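Local atomic coordinates of hypothetical conserved protein, GK0453 (Geobacillus kaustophilus, PDB entry 2YXY), a protein that is of unknown function but belongs to the DUF1811 family and joins an antiparallel helical hairpin to a small, probably SH3-like beta domain. Residues V80-G85 with G97-L102; E76-R81 with S105-P110; A24-K29 with A43-K48. All coordinates share one frame; numbering follows the deposited sequence.

Contact 1: residues V80-G85 with G97-L102; sequences VRYLKG and GEEEAL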
ATOM      1  N   VAL A  80     -12.767  -1.771   7.027  1.00 39.54           N
ATOM      2  CA  VAL A  80     -13.099  -1.812   5.613  1.00 40.63           C
ATOM      3  C   VAL A  80     -14.590  -1.688   5.296  1.00 43.06           C
ATOM      4  O   VAL A  80     -15.412  -2.465   5.775  1.00 44.74           O
ATOM      5  CB  VAL A  80     -12.597  -3.108   4.976  1.00 41.30           C
ATOM      6  CG1 VAL A  80     -12.979  -3.131   3.500  1.00 32.57           C
ATOM      7  CG2 VAL A  80     -11.084  -3.242   5.184  1.00 36.82           C
ATOM      8  N   ARG A  81     -14.927  -0.705   4.478  1.00 39.39           N
ATOM      9  CA  ARG A  81     -16.295  -0.507   4.063  1.00 38.28           C
ATOM     10  C   ARG A  81     -16.448  -1.365   2.816  1.00 41.47           C
ATOM     11  O   ARG A  81     -17.353  -2.191   2.728  1.00 36.69           O
ATOM     12  CB  ARG A  81     -16.549   0.973   3.749  1.00 38.03           C
ATOM     13  CG  ARG A  81     -17.909   1.252   3.111  1.00 51.28           C
ATOM     14  CD  ARG A  81     -18.013   2.703   2.634  1.00 58.10           C
ATOM     15  NE  ARG A  81     -19.042   2.846   1.607  1.00 65.06           N
ATOM     16  CZ  ARG A  81     -19.204   3.918   0.838  1.00 67.44           C
ATOM     17  NH1 ARG A  81     -18.407   4.970   0.967  1.00 69.35           N
ATOM     18  NH2 ARG A  81     -20.159   3.933  -0.080  1.00 74.50           N
ATOM     19  N   TYR A  82     -15.554  -1.183   1.847  1.00 42.64           N
ATOM     20  CA  TYR A  82     -15.633  -1.997   0.639  1.00 46.46           C
ATOM     21  C   TYR A  82     -14.342  -2.020  -0.164  1.00 44.93           C
ATOM     22  O   TYR A  82     -13.525  -1.103  -0.078  1.00 41.80           O
ATOM     23  CB  TYR A  82     -16.785  -1.520  -0.241  1.00 42.18           C
ATOM     24  CG  TYR A  82     -16.505  -0.248  -0.984  1.00 45.12           C
ATOM     25  CD1 TYR A  82     -16.012  -0.280  -2.287  1.00 50.35           C
ATOM     26  CD2 TYR A  82     -16.731   0.990  -0.389  1.00 43.87           C
ATOM     27  CE1 TYR A  82     -15.748   0.895  -2.987  1.00 47.72           C
ATOM     28  CE2 TYR A  82     -16.470   2.170  -1.075  1.00 51.28           C
ATOM     29  CZ  TYR A  82     -15.979   2.113  -2.375  1.00 51.87           C
ATOM     30  OH  TYR A  82     -15.719   3.274  -3.065  1.00 57.47           O
ATOM     31  N   LEU A  83     -14.181  -3.081  -0.944  1.00 42.30           N
ATOM     32  CA  LEU A  83     -13.014  -3.272  -1.779  1.00 39.96           C
ATOM     33  C   LEU A  83     -13.282  -2.945  -3.252  1.00 46.24           C
ATOM     34  O   LEU A  83     -14.384  -3.153  -3.769  1.00 44.04           O
ATOM     35  CB  LEU A  83     -12.530  -4.710  -1.660  1.00 38.08           C
ATOM     36  CG  LEU A  83     -11.946  -5.194  -0.328  1.00 45.15           C
ATOM     37  CD1 LEU A  83     -10.810  -4.279   0.088  1.00 43.88           C
ATOM     38  CD2 LEU A  83     -13.024  -5.243   0.739  1.00 39.79           C
ATOM     39  N   LYS A  84     -12.254  -2.436  -3.926  1.00 44.26           N
ATOM     40  CA  LYS A  84     -12.338  -2.058  -5.331  1.00 43.35           C
ATOM     41  C   LYS A  84     -10.942  -2.107  -5.943  1.00 39.92           C
ATOM     42  O   LYS A  84     -10.106  -1.255  -5.653  1.00 41.28           O
ATOM     43  CB  LYS A  84     -12.898  -0.642  -5.454  1.00 49.19           C
ATOM     44  CG  LYS A  84     -14.402  -0.577  -5.572  1.00 64.36           C
ATOM     45  CD  LYS A  84     -14.860  -0.938  -6.978  1.00 72.21           C
ATOM     46  CE  LYS A  84     -14.614   0.205  -7.956  1.00 75.21           C
ATOM     47  NZ  LYS A  84     -13.196   0.655  -7.962  1.00 76.26           N
ATOM     48  N   GLY A  85     -10.693  -3.098  -6.789  1.00 41.15           N
ATOM     49  CA  GLY A  85      -9.379  -3.221  -7.396  1.00 38.48           C
ATOM     50  C   GLY A  85      -8.428  -3.647  -6.297  1.00 39.44           C
ATOM     51  O   GLY A  85      -8.717  -4.611  -5.580  1.00 39.62           O
ATOM     52  N   GLY A  97     -13.672  10.015  11.035  1.00 91.92           N
ATOM     53  CA  GLY A  97     -14.491   9.039  10.329  1.00 88.08           C
ATOM     54  C   GLY A  97     -14.493   9.199   8.819  1.00 83.79           C
ATOM     55  O   GLY A  97     -15.249   8.529   8.111  1.00 83.95           O
ATOM     56  N   GLU A  98     -13.634  10.089   8.331  1.00 78.83           N
ATOM     57  CA  GLU A  98     -13.509  10.378   6.906  1.00 77.44           C
ATOM     58  C   GLU A  98     -13.125   9.135   6.097  1.00 73.19           C
ATOM     59  O   GLU A  98     -12.170   8.438   6.443  1.00 70.06           O
ATOM     60  CB  GLU A  98     -12.449  11.466   6.717  1.00 82.33           C
ATOM     61  CG  GLU A  98     -12.448  12.124   5.359  1.00 87.55           C
ATOM     62  CD  GLU A  98     -13.781  12.763   5.039  1.00 93.23           C
ATOM     63  OE1 GLU A  98     -14.379  13.435   5.882  1.00 94.30           O
ATOM     64  OE2 GLU A  98     -14.252  12.565   3.812  1.00 97.07           O
ATOM     65  N   GLU A  99     -13.852   8.856   5.016  1.00 69.34           N
ATOM     66  CA  GLU A  99     -13.526   7.687   4.207  1.00 65.39           C
ATOM     67  C   GLU A  99     -12.179   7.895   3.530  1.00 63.54           C
ATOM     68  O   GLU A  99     -11.759   9.034   3.282  1.00 64.32           O
ATOM     69  CB  GLU A  99     -14.590   7.409   3.147  1.00 65.51           C
ATOM     70  CG  GLU A  99     -14.601   5.944   2.735  1.00 70.48           C
ATOM     71  CD  GLU A  99     -15.465   5.660   1.532  1.00 70.29           C
ATOM     72  OE1 GLU A  99     -15.756   4.470   1.287  1.00 76.18           O
ATOM     73  OE2 GLU A  99     -15.842   6.614   0.823  1.00 72.28           O
ATOM     74  N   GLU A 100     -11.510   6.789   3.219  1.00 54.25           N
ATOM     75  CA  GLU A 100     -10.192   6.850   2.607  1.00 46.01           C
ATOM     76  C   GLU A 100      -9.896   5.550   1.862  1.00 41.05           C
ATOM     77  O   GLU A 100     -10.308   4.480   2.300  1.00 32.37           O
ATOM     78  CB  GLU A 100      -9.179   7.089   3.728  1.00 50.39           C
ATOM     79  CG  GLU A 100      -7.739   6.829   3.421  1.00 59.16           C
ATOM     80  CD  GLU A 100      -6.897   6.833   4.680  1.00 60.99           C
ATOM     81  OE1 GLU A 100      -5.658   6.709   4.578  1.00 60.98           O
ATOM     82  OE2 GLU A 100      -7.483   6.957   5.781  1.00 64.72           O
ATOM     83  N   ALA A 101      -9.188   5.652   0.734  1.00 36.94           N
ATOM     84  CA  ALA A 101      -8.826   4.478  -0.066  1.00 35.35           C
ATOM     85  C   ALA A 101      -7.399   4.060   0.285  1.00 33.65           C
ATOM     86  O   ALA A 101      -6.457   4.837   0.148  1.00 34.41           O
ATOM     87  CB  ALA A 101      -8.929   4.797  -1.560  1.00 34.63           C
ATOM     88  N   LEU A 102      -7.240   2.821   0.721  1.00 31.00           N
ATOM     89  CA  LEU A 102      -5.935   2.326   1.122  1.00 33.39           C
ATOM     90  C   LEU A 102      -5.569   1.094   0.317  1.00 28.48           C
ATOM     91  O   LEU A 102      -6.411   0.222   0.117  1.00 30.60           O
ATOM     92  CB  LEU A 102      -5.973   1.974   2.610  1.00 37.62           C
ATOM     93  CG  LEU A 102      -4.823   2.377   3.534  1.00 46.56           C
ATOM     94  CD1 LEU A 102      -4.556   3.879   3.422  1.00 41.10           C
ATOM     95  CD2 LEU A 102      -5.185   2.010   4.971  1.00 44.70           C
TER
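Arg-81 and Glu-99 are the closest pair of the two backbones, yet their CA atoms stand 8.7 Å apart, and only side chains bridge the gap. The meeting is a salt bridge at the surface. NH1 of Arg-81 lies 2.7 Å from OE1 of Glu-99. The contact is short but not straight: the N-H...O angle is 125°, so its hydrogen-bond part is weak. OE2 of Glu-99 is a little farther, 3.1 Å from the same NH1. The two chains cross at about a right angle, but their flat ends are turned only 21° apart. Both side chains are extended. CG of Arg-81 points away from its own backbone N (chi1 172°), and the straight chain beyond it carries the guanidinium across to the acid. OE1 lies 3.2 Å from CD of Arg-81, so the oxygen also touches the last methylene before the guanidinium.

Tyr-82 joins from the side of its own strand. Its CE2 sits 3.7 Å above the plane of the Arg-81 guanidinium, over the centre of the group. The same CE2 is 3.4 Å from OE1 of Glu-99. One ring carbon thus sits on a guanidinium face, with the ring itself steeply inclined to it, and the same carbon neighbours the carboxylate. Two successive residues can share this side because Arg-81 and Tyr-82 form a classic beta bulge opposite Trp-89.

Trp-89 belongs to strand 87-92, which runs between strands 76-84 and 100-103 in the antiparallel sheet. Its ring stacks with Tyr-82, and the side chains of Glu-99 and Ala-101 rest on it. The salt bridge lies over strand 87-92 and links strand 76-84 with the entry to strand 100-103.

Contact 2: residues E76-R81 with S105-P110; sequences EYFKVR and SLLRKP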
ATOM      1  N   GLU A  76      -2.628   0.826  15.147  1.00 55.72           N
ATOM      2  CA  GLU A  76      -3.659   1.529  14.388  1.00 50.07           C
ATOM      3  C   GLU A  76      -4.450   0.524  13.553  1.00 47.76           C
ATOM      4  O   GLU A  76      -3.895  -0.471  13.074  1.00 43.43           O
ATOM      5  CB  GLU A  76      -3.014   2.598  13.528  1.00 52.00           C
ATOM      6  CG  GLU A  76      -2.092   3.457  14.348  1.00 61.44           C
ATOM      7  CD  GLU A  76      -1.746   4.740  13.662  1.00 70.65           C
ATOM      8  OE1 GLU A  76      -2.693   5.447  13.255  1.00 77.83           O
ATOM      9  OE2 GLU A  76      -0.537   5.040  13.535  1.00 74.24           O
ATOM     10  N   TYR A  77      -5.750   0.769  13.401  1.00 43.55           N
ATOM     11  CA  TYR A  77      -6.611  -0.158  12.670  1.00 38.02           C
ATOM     12  C   TYR A  77      -7.467   0.517  11.634  1.00 35.82           C
ATOM     13  O   TYR A  77      -7.799   1.702  11.750  1.00 37.86           O
ATOM     14  CB  TYR A  77      -7.504  -0.961  13.645  1.00 32.65           C
ATOM     15  CG  TYR A  77      -6.735  -1.980  14.461  1.00 33.96           C
ATOM     16  CD1 TYR A  77      -5.948  -1.588  15.552  1.00 37.06           C
ATOM     17  CD2 TYR A  77      -6.719  -3.324  14.088  1.00 37.65           C
ATOM     18  CE1 TYR A  77      -5.162  -2.503  16.239  1.00 31.41           C
ATOM     19  CE2 TYR A  77      -5.939  -4.244  14.766  1.00 39.46           C
ATOM     20  CZ  TYR A  77      -5.158  -3.834  15.839  1.00 41.77           C
ATOM     21  OH  TYR A  77      -4.360  -4.764  16.491  1.00 39.73           O
ATOM     22  N   PHE A  78      -7.847  -0.259  10.626  1.00 35.87           N
ATOM     23  CA  PHE A  78      -8.657   0.255   9.530  1.00 32.71           C
ATOM     24  C   PHE A  78      -9.905  -0.604   9.385  1.00 32.97           C
ATOM     25  O   PHE A  78      -9.835  -1.830   9.360  1.00 34.33           O
ATOM     26  CB  PHE A  78      -7.822   0.213   8.234  1.00 30.65           C
ATOM     27  CG  PHE A  78      -8.447   0.918   7.068  1.00 27.09           C
ATOM     28  CD1 PHE A  78      -9.007   0.192   6.022  1.00 27.25           C
ATOM     29  CD2 PHE A  78      -8.428   2.311   6.986  1.00 30.30           C
ATOM     30  CE1 PHE A  78      -9.518   0.828   4.905  1.00 25.58           C
ATOM     31  CE2 PHE A  78      -8.944   2.973   5.865  1.00 32.14           C
ATOM     32  CZ  PHE A  78      -9.494   2.225   4.818  1.00 35.47           C
ATOM     33  N   LYS A  79     -11.048   0.047   9.270  1.00 37.77           N
ATOM     34  CA  LYS A  79     -12.301  -0.665   9.133  1.00 40.87           C
ATOM     35  C   LYS A  79     -12.697  -0.613   7.667  1.00 36.61           C
ATOM     36  O   LYS A  79     -12.945   0.455   7.129  1.00 37.59           O
ATOM     37  CB  LYS A  79     -13.365   0.011   9.986  1.00 44.51           C
ATOM     38  CG  LYS A  79     -14.400  -0.941  10.521  1.00 57.00           C
ATOM     39  CD  LYS A  79     -15.181  -1.601   9.429  1.00 53.67           C
ATOM     40  CE  LYS A  79     -16.319  -2.396  10.050  1.00 67.62           C
ATOM     41  NZ  LYS A  79     -17.083  -1.556  11.017  1.00 58.44           N
ATOM     42  N   VAL A  80     -12.767  -1.771   7.027  1.00 39.54           N
ATOM     43  CA  VAL A  80     -13.099  -1.812   5.613  1.00 40.63           C
ATOM     44  C   VAL A  80     -14.590  -1.688   5.296  1.00 43.06           C
ATOM     45  O   VAL A  80     -15.412  -2.465   5.775  1.00 44.74           O
ATOM     46  CB  VAL A  80     -12.597  -3.108   4.976  1.00 41.30           C
ATOM     47  CG1 VAL A  80     -12.979  -3.131   3.500  1.00 32.57           C
ATOM     48  CG2 VAL A  80     -11.084  -3.242   5.184  1.00 36.82           C
ATOM     49  N   ARG A  81     -14.927  -0.705   4.478  1.00 39.39           N
ATOM     50  CA  ARG A  81     -16.295  -0.507   4.063  1.00 38.28           C
ATOM     51  C   ARG A  81     -16.448  -1.365   2.816  1.00 41.47           C
ATOM     52  O   ARG A  81     -17.353  -2.191   2.728  1.00 36.69           O
ATOM     53  CB  ARG A  81     -16.549   0.973   3.749  1.00 38.03           C
ATOM     54  CG  ARG A  81     -17.909   1.252   3.111  1.00 51.28           C
ATOM     55  CD  ARG A  81     -18.013   2.703   2.634  1.00 58.10           C
ATOM     56  NE  ARG A  81     -19.042   2.846   1.607  1.00 65.06           N
ATOM     57  CZ  ARG A  81     -19.204   3.918   0.838  1.00 67.44           C
ATOM     58  NH1 ARG A  81     -18.407   4.970   0.967  1.00 69.35           N
ATOM     59  NH2 ARG A  81     -20.159   3.933  -0.080  1.00 74.50           N
ATOM     60  N   SER A 105      -2.105  -3.693   0.386  1.00 23.93           N
ATOM     61  CA  SER A 105      -0.786  -4.035   0.915  1.00 23.81           C
ATOM     62  C   SER A 105      -0.533  -3.351   2.277  1.00 27.18           C
ATOM     63  O   SER A 105       0.421  -3.692   2.977  1.00 27.83           O
ATOM     64  CB  SER A 105       0.295  -3.609  -0.087  1.00 21.65           C
ATOM     65  OG  SER A 105       0.124  -2.240  -0.433  1.00 21.72           O
ATOM     66  N   LEU A 106      -1.368  -2.378   2.646  1.00 23.50           N
ATOM     67  CA  LEU A 106      -1.193  -1.700   3.930  1.00 28.91           C
ATOM     68  C   LEU A 106      -2.095  -2.266   5.063  1.00 35.77           C
ATOM     69  O   LEU A 106      -2.177  -1.672   6.131  1.00 35.74           O
ATOM     70  CB  LEU A 106      -1.412  -0.176   3.762  1.00 24.76           C
ATOM     71  CG  LEU A 106      -0.402   0.531   2.809  1.00 32.10           C
ATOM     72  CD1 LEU A 106      -0.587   2.034   2.865  1.00 30.89           C
ATOM     73  CD2 LEU A 106       1.045   0.197   3.211  1.00 22.79           C
ATOM     74  N   LEU A 107      -2.748  -3.407   4.819  1.00 30.48           N
ATOM     75  CA  LEU A 107      -3.624  -4.058   5.803  1.00 35.93           C
ATOM     76  C   LEU A 107      -3.003  -5.390   6.223  1.00 34.85           C
ATOM     77  O   LEU A 107      -2.778  -6.262   5.387  1.00 35.33           O
ATOM     78  CB  LEU A 107      -5.009  -4.320   5.201  1.00 31.59           C
ATOM     79  CG  LEU A 107      -5.750  -3.119   4.603  1.00 33.73           C
ATOM     80  CD1 LEU A 107      -7.057  -3.601   3.988  1.00 32.90           C
ATOM     81  CD2 LEU A 107      -6.002  -2.056   5.671  1.00 34.61           C
ATOM     82  N   ARG A 108      -2.707  -5.551   7.508  1.00 38.16           N
ATOM     83  CA  ARG A 108      -2.088  -6.784   7.955  1.00 45.94           C
ATOM     84  C   ARG A 108      -2.967  -7.978   7.674  1.00 52.40           C
ATOM     85  O   ARG A 108      -4.071  -8.092   8.214  1.00 47.59           O
ATOM     86  CB  ARG A 108      -1.721  -6.697   9.432  1.00 51.89           C
ATOM     87  CG  ARG A 108      -0.607  -5.697   9.640  1.00 63.84           C
ATOM     88  CD  ARG A 108       0.059  -5.773  10.995  1.00 69.72           C
ATOM     89  NE  ARG A 108       1.023  -4.683  11.109  1.00 80.04           N
ATOM     90  CZ  ARG A 108       1.725  -4.399  12.200  1.00 83.74           C
ATOM     91  NH1 ARG A 108       1.578  -5.131  13.297  1.00 86.14           N
ATOM     92  NH2 ARG A 108       2.568  -3.373  12.191  1.00 85.20           N
ATOM     93  N   LYS A 109      -2.462  -8.834   6.783  1.00 61.00           N
ATOM     94  CA  LYS A 109      -3.126 -10.051   6.325  1.00 74.51           C
ATOM     95  C   LYS A 109      -3.794 -10.755   7.502  1.00 81.15           C
ATOM     96  O   LYS A 109      -3.224 -10.821   8.592  1.00 82.23           O
ATOM     97  CB  LYS A 109      -2.092 -10.976   5.655  1.00 74.47           C
ATOM     98  CG  LYS A 109      -2.651 -12.193   4.928  1.00 77.51           C
ATOM     99  CD  LYS A 109      -3.263 -11.851   3.567  1.00 79.34           C
ATOM    100  CE  LYS A 109      -2.213 -11.387   2.549  1.00 77.16           C
ATOM    101  NZ  LYS A 109      -1.831  -9.947   2.685  1.00 70.25           N
ATOM    102  N   PRO A 110      -5.012 -11.288   7.291  1.00 88.29           N
ATOM    103  CA  PRO A 110      -5.820 -12.000   8.289  1.00 91.78           C
ATOM    104  C   PRO A 110      -5.127 -12.363   9.608  1.00 94.37           C
ATOM    105  O   PRO A 110      -4.744 -13.541   9.775  1.00 93.25           O
ATOM    106  CB  PRO A 110      -6.302 -13.210   7.509  1.00 92.99           C
ATOM    107  CG  PRO A 110      -6.673 -12.557   6.185  1.00 94.92           C
ATOM    108  CD  PRO A 110      -5.552 -11.530   5.936  1.00 90.70           C
TER
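Phe-78 and Leu-107 make the close part of this contact. CD2 of Leu-107 comes to 3.8 Å from CD1 of Phe-78. The same methyl is 3.9 Å from CB of Phe-78 and 4.1 Å from CG. It fits where the ring joins its stem and approaches the ring obliquely. With CG of Phe-78 anti to the backbone N (chi1 -170°), CB and the CD1 side of the ring both meet this methyl. The other methyl of Leu-107 continues the line of its chain (chi2 177°) toward Val-80. Here the fit is looser, with CD1 of Leu-107 4.2 Å from CG2 of Val-80. Leu-107 thus spreads its two methyls over two residues of one strand.

Phe-78 and Val-80 alternate with Lys-79, whose CB points away from 105-110. All three touching residues are buried. Ala-88 lies against both Phe-78 and Leu-107, Phe-62 against Leu-107, and Tyr-68 against Val-80.

The outer side of 105-110 is polar. Arg-108 forms salt bridges with Glu-69 and Glu-71. Lys-109 is exposed and touches the loop residues Leu-57, Asp-61 and Phe-62. Pro-110, the last ordered residue, is poorly fixed. At the other end, OG of Ser-105 is hydrogen-bonded to the backbone O of Ala-50 in helix 39-54.

The 3-10 segment that ends with 105-106 follows the last strand of the sheet, and Leu-107 after it packs on the inner face of strand 76-84. A 3-10 turn after the fourth strand is a familiar feature of SH3 barrels, consistent with the placing of DUF1811 in the SH3 clan.

Contact 3: residues A24-K29 with A43-K48; sequences AMLTEK and AVYERK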
ATOM      1  N   ALA A  24      12.302  -3.396  -6.329  1.00 26.02           N
ATOM      2  CA  ALA A  24      13.736  -3.360  -6.004  1.00 27.15           C
ATOM      3  C   ALA A  24      14.329  -2.001  -6.419  1.00 27.00           C
ATOM      4  O   ALA A  24      15.148  -1.424  -5.717  1.00 28.30           O
ATOM      5  CB  ALA A  24      14.500  -4.516  -6.725  1.00 25.43           C
ATOM      6  N   MET A  25      13.919  -1.502  -7.572  1.00 22.85           N
ATOM      7  CA  MET A  25      14.409  -0.217  -8.058  1.00 23.36           C
ATOM      8  C   MET A  25      13.915   0.931  -7.155  1.00 24.69           C
ATOM      9  O   MET A  25      14.678   1.827  -6.788  1.00 22.42           O
ATOM     10  CB  MET A  25      13.920  -0.017  -9.494  1.00 25.54           C
ATOM     11  CG  MET A  25      14.177   1.378 -10.120  1.00 33.49           C
ATOM     12  SD  MET A  25      12.882   2.603  -9.765  1.00 48.55           S
ATOM     13  CE  MET A  25      11.546   2.156 -10.963  1.00 41.06           C
ATOM     14  N   LEU A  26      12.631   0.897  -6.805  1.00 24.41           N
ATOM     15  CA  LEU A  26      12.036   1.923  -5.950  1.00 23.50           C
ATOM     16  C   LEU A  26      12.683   1.876  -4.558  1.00 25.60           C
ATOM     17  O   LEU A  26      12.951   2.922  -3.939  1.00 19.09           O
ATOM     18  CB  LEU A  26      10.525   1.688  -5.829  1.00 18.88           C
ATOM     19  CG  LEU A  26       9.625   1.850  -7.071  1.00 23.62           C
ATOM     20  CD1 LEU A  26       8.205   1.279  -6.810  1.00 13.21           C
ATOM     21  CD2 LEU A  26       9.552   3.326  -7.435  1.00 23.76           C
ATOM     22  N   THR A  27      12.949   0.660  -4.081  1.00 15.82           N
ATOM     23  CA  THR A  27      13.551   0.468  -2.765  1.00 21.36           C
ATOM     24  C   THR A  27      14.932   1.120  -2.688  1.00 24.87           C
ATOM     25  O   THR A  27      15.263   1.752  -1.685  1.00 29.35           O
ATOM     26  CB  THR A  27      13.631  -1.031  -2.431  1.00 21.62           C
ATOM     27  OG1 THR A  27      12.299  -1.542  -2.327  1.00 23.62           O
ATOM     28  CG2 THR A  27      14.393  -1.292  -1.087  1.00 19.16           C
ATOM     29  N   GLU A  28      15.723   0.999  -3.751  1.00 21.81           N
ATOM     30  CA  GLU A  28      17.054   1.597  -3.766  1.00 25.09           C
ATOM     31  C   GLU A  28      16.971   3.142  -3.798  1.00 27.83           C
ATOM     32  O   GLU A  28      17.755   3.826  -3.148  1.00 26.62           O
ATOM     33  CB  GLU A  28      17.871   1.046  -4.951  1.00 26.72           C
ATOM     34  CG  GLU A  28      19.254   1.701  -5.116  1.00 38.95           C
ATOM     35  CD  GLU A  28      20.219   1.404  -3.960  1.00 48.21           C
ATOM     36  OE1 GLU A  28      21.246   2.113  -3.862  1.00 60.51           O
ATOM     37  OE2 GLU A  28      19.972   0.470  -3.161  1.00 42.92           O
ATOM     38  N   LYS A  29      16.028   3.693  -4.548  1.00 23.97           N
ATOM     39  CA  LYS A  29      15.861   5.137  -4.562  1.00 23.70           C
ATOM     40  C   LYS A  29      15.333   5.601  -3.190  1.00 22.24           C
ATOM     41  O   LYS A  29      15.743   6.637  -2.671  1.00 25.12           O
ATOM     42  CB  LYS A  29      14.861   5.556  -5.643  1.00 29.05           C
ATOM     43  CG  LYS A  29      15.363   5.410  -7.072  1.00 25.87           C
ATOM     44  CD  LYS A  29      14.220   5.746  -8.018  1.00 32.37           C
ATOM     45  CE  LYS A  29      14.692   5.797  -9.470  1.00 41.81           C
ATOM     46  NZ  LYS A  29      13.537   6.217 -10.334  1.00 50.82           N
ATOM     47  N   ALA A  43       8.743   9.510   0.887  1.00 20.52           N
ATOM     48  CA  ALA A  43       7.336   9.131   1.046  1.00 21.84           C
ATOM     49  C   ALA A  43       6.669   8.836  -0.316  1.00 23.10           C
ATOM     50  O   ALA A  43       5.764   8.012  -0.393  1.00 22.17           O
ATOM     51  CB  ALA A  43       6.550  10.244   1.815  1.00 20.31           C
ATOM     52  N   VAL A  44       7.107   9.516  -1.376  1.00 24.40           N
ATOM     53  CA  VAL A  44       6.574   9.254  -2.710  1.00 19.75           C
ATOM     54  C   VAL A  44       7.018   7.850  -3.133  1.00 21.01           C
ATOM     55  O   VAL A  44       6.219   7.089  -3.659  1.00 20.93           O
ATOM     56  CB  VAL A  44       7.105  10.284  -3.765  1.00 29.45           C
ATOM     57  CG1 VAL A  44       6.974   9.713  -5.188  1.00 23.92           C
ATOM     58  CG2 VAL A  44       6.319  11.593  -3.665  1.00 25.02           C
ATOM     59  N   TYR A  45       8.283   7.485  -2.883  1.00 19.59           N
ATOM     60  CA  TYR A  45       8.746   6.150  -3.277  1.00 19.27           C
ATOM     61  C   TYR A  45       8.044   5.066  -2.462  1.00 18.49           C
ATOM     62  O   TYR A  45       7.720   4.004  -2.995  1.00 22.11           O
ATOM     63  CB  TYR A  45      10.279   6.007  -3.152  1.00 18.70           C
ATOM     64  CG  TYR A  45      11.073   6.841  -4.146  1.00 22.49           C
ATOM     65  CD1 TYR A  45      12.055   7.739  -3.704  1.00 25.78           C
ATOM     66  CD2 TYR A  45      10.834   6.744  -5.532  1.00 21.72           C
ATOM     67  CE1 TYR A  45      12.789   8.525  -4.615  1.00 21.18           C
ATOM     68  CE2 TYR A  45      11.550   7.531  -6.454  1.00 26.85           C
ATOM     69  CZ  TYR A  45      12.525   8.414  -5.983  1.00 24.72           C
ATOM     70  OH  TYR A  45      13.233   9.187  -6.871  1.00 37.45           O
ATOM     71  N   GLU A  46       7.778   5.336  -1.186  1.00 23.81           N
ATOM     72  CA  GLU A  46       7.095   4.354  -0.343  1.00 22.13           C
ATOM     73  C   GLU A  46       5.656   4.130  -0.815  1.00 21.62           C
ATOM     74  O   GLU A  46       5.144   3.032  -0.694  1.00 22.74           O
ATOM     75  CB  GLU A  46       7.099   4.779   1.146  1.00 21.92           C
ATOM     76  CG  GLU A  46       8.444   4.574   1.862  1.00 35.97           C
ATOM     77  CD  GLU A  46       8.998   3.140   1.752  1.00 44.38           C
ATOM     78  OE1 GLU A  46       8.257   2.167   2.013  1.00 42.38           O
ATOM     79  OE2 GLU A  46      10.192   2.981   1.407  1.00 50.77           O
ATOM     80  N   ARG A  47       4.994   5.170  -1.312  1.00 16.31           N
ATOM     81  CA  ARG A  47       3.634   4.995  -1.838  1.00 22.69           C
ATOM     82  C   ARG A  47       3.659   4.106  -3.073  1.00 20.10           C
ATOM     83  O   ARG A  47       2.804   3.235  -3.237  1.00 22.54           O
ATOM     84  CB  ARG A  47       3.019   6.329  -2.256  1.00 21.85           C
ATOM     85  CG  ARG A  47       2.502   7.172  -1.122  1.00 39.09           C
ATOM     86  CD  ARG A  47       2.009   8.494  -1.673  1.00 44.87           C
ATOM     87  NE  ARG A  47       1.178   9.212  -0.721  1.00 62.03           N
ATOM     88  CZ  ARG A  47      -0.106   8.949  -0.513  1.00 67.03           C
ATOM     89  NH1 ARG A  47      -0.796   9.651   0.380  1.00 68.56           N
ATOM     90  NH2 ARG A  47      -0.704   7.998  -1.217  1.00 65.64           N
ATOM     91  N   LYS A  48       4.624   4.345  -3.962  1.00 17.46           N
ATOM     92  CA  LYS A  48       4.732   3.548  -5.181  1.00 18.85           C
ATOM     93  C   LYS A  48       5.012   2.096  -4.851  1.00 15.36           C
ATOM     94  O   LYS A  48       4.494   1.187  -5.508  1.00 22.48           O
ATOM     95  CB  LYS A  48       5.848   4.093  -6.092  1.00 18.07           C
ATOM     96  CG  LYS A  48       5.476   5.441  -6.709  1.00 21.55           C
ATOM     97  CD  LYS A  48       6.546   5.939  -7.686  1.00 26.38           C
ATOM     98  CE  LYS A  48       6.114   7.248  -8.332  1.00 33.04           C
ATOM     99  NZ  LYS A  48       6.970   7.567  -9.515  1.00 34.56           N
TER
HETATM  100  O   HOH W   1      12.496   8.737  -9.721  1.00 60.14           O
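Lys-29 lies across the ring of Tyr-45, and its chain can be followed outward. CB sits over one face of the ring, 3.7 Å from the centroid and 13° off the normal, a CH-pi contact. CG turns away from the carbonyl carbon (chi1 -71°), and the rest of the chain runs extended. CD comes 3.6 Å from CE2 of Tyr-45, so the chain leaves the face past the CE2 side of the ring. At the tip, NZ donates to water 1 at 2.8 Å. This water is also hydrogen-bonded to OH of Tyr-45 at 3.0 Å, and it lies at the edge of the ring, in its plane.

The two segments belong to helices 16-36 and 39-54, which form an antiparallel helical hairpin. Their local axes are 9.2 Å apart at an angle of 162°. The first helix lies in a predicted coiled coil.

Farther along the interface, Leu-26 is the buried residue. Its CD1 is 3.7 Å from CB of Lys-48, and its CD2 is 4.1 Å from CD2 of Tyr-45. Lys-48 begins toward Leu-26, but its extended chain leads away. Tyr-11, in a loop, touches both Leu-26 and Lys-48.

Contacts 1 and 2 start from the same strand, 76-84, and share Val-80 and Arg-81. Contact 1 is charged and at the surface, whereas contact 2 is apolar and buried. They meet through packing: CD2 of Leu-102 is 3.8 Å from CD2 of Phe-78. One contact of this strand is thus a surface ion pair beside aromatic rings, the other hydrocarbon packing alone. Contact 3 joins the two helices instead, on the opposite side of the chain's centre. Its centre is about 21 Å from that of contact 2 and about 23 Å from that of contact 1. It is partly buried and mixes a leucine with lysine chains, an aromatic face and a bridging water.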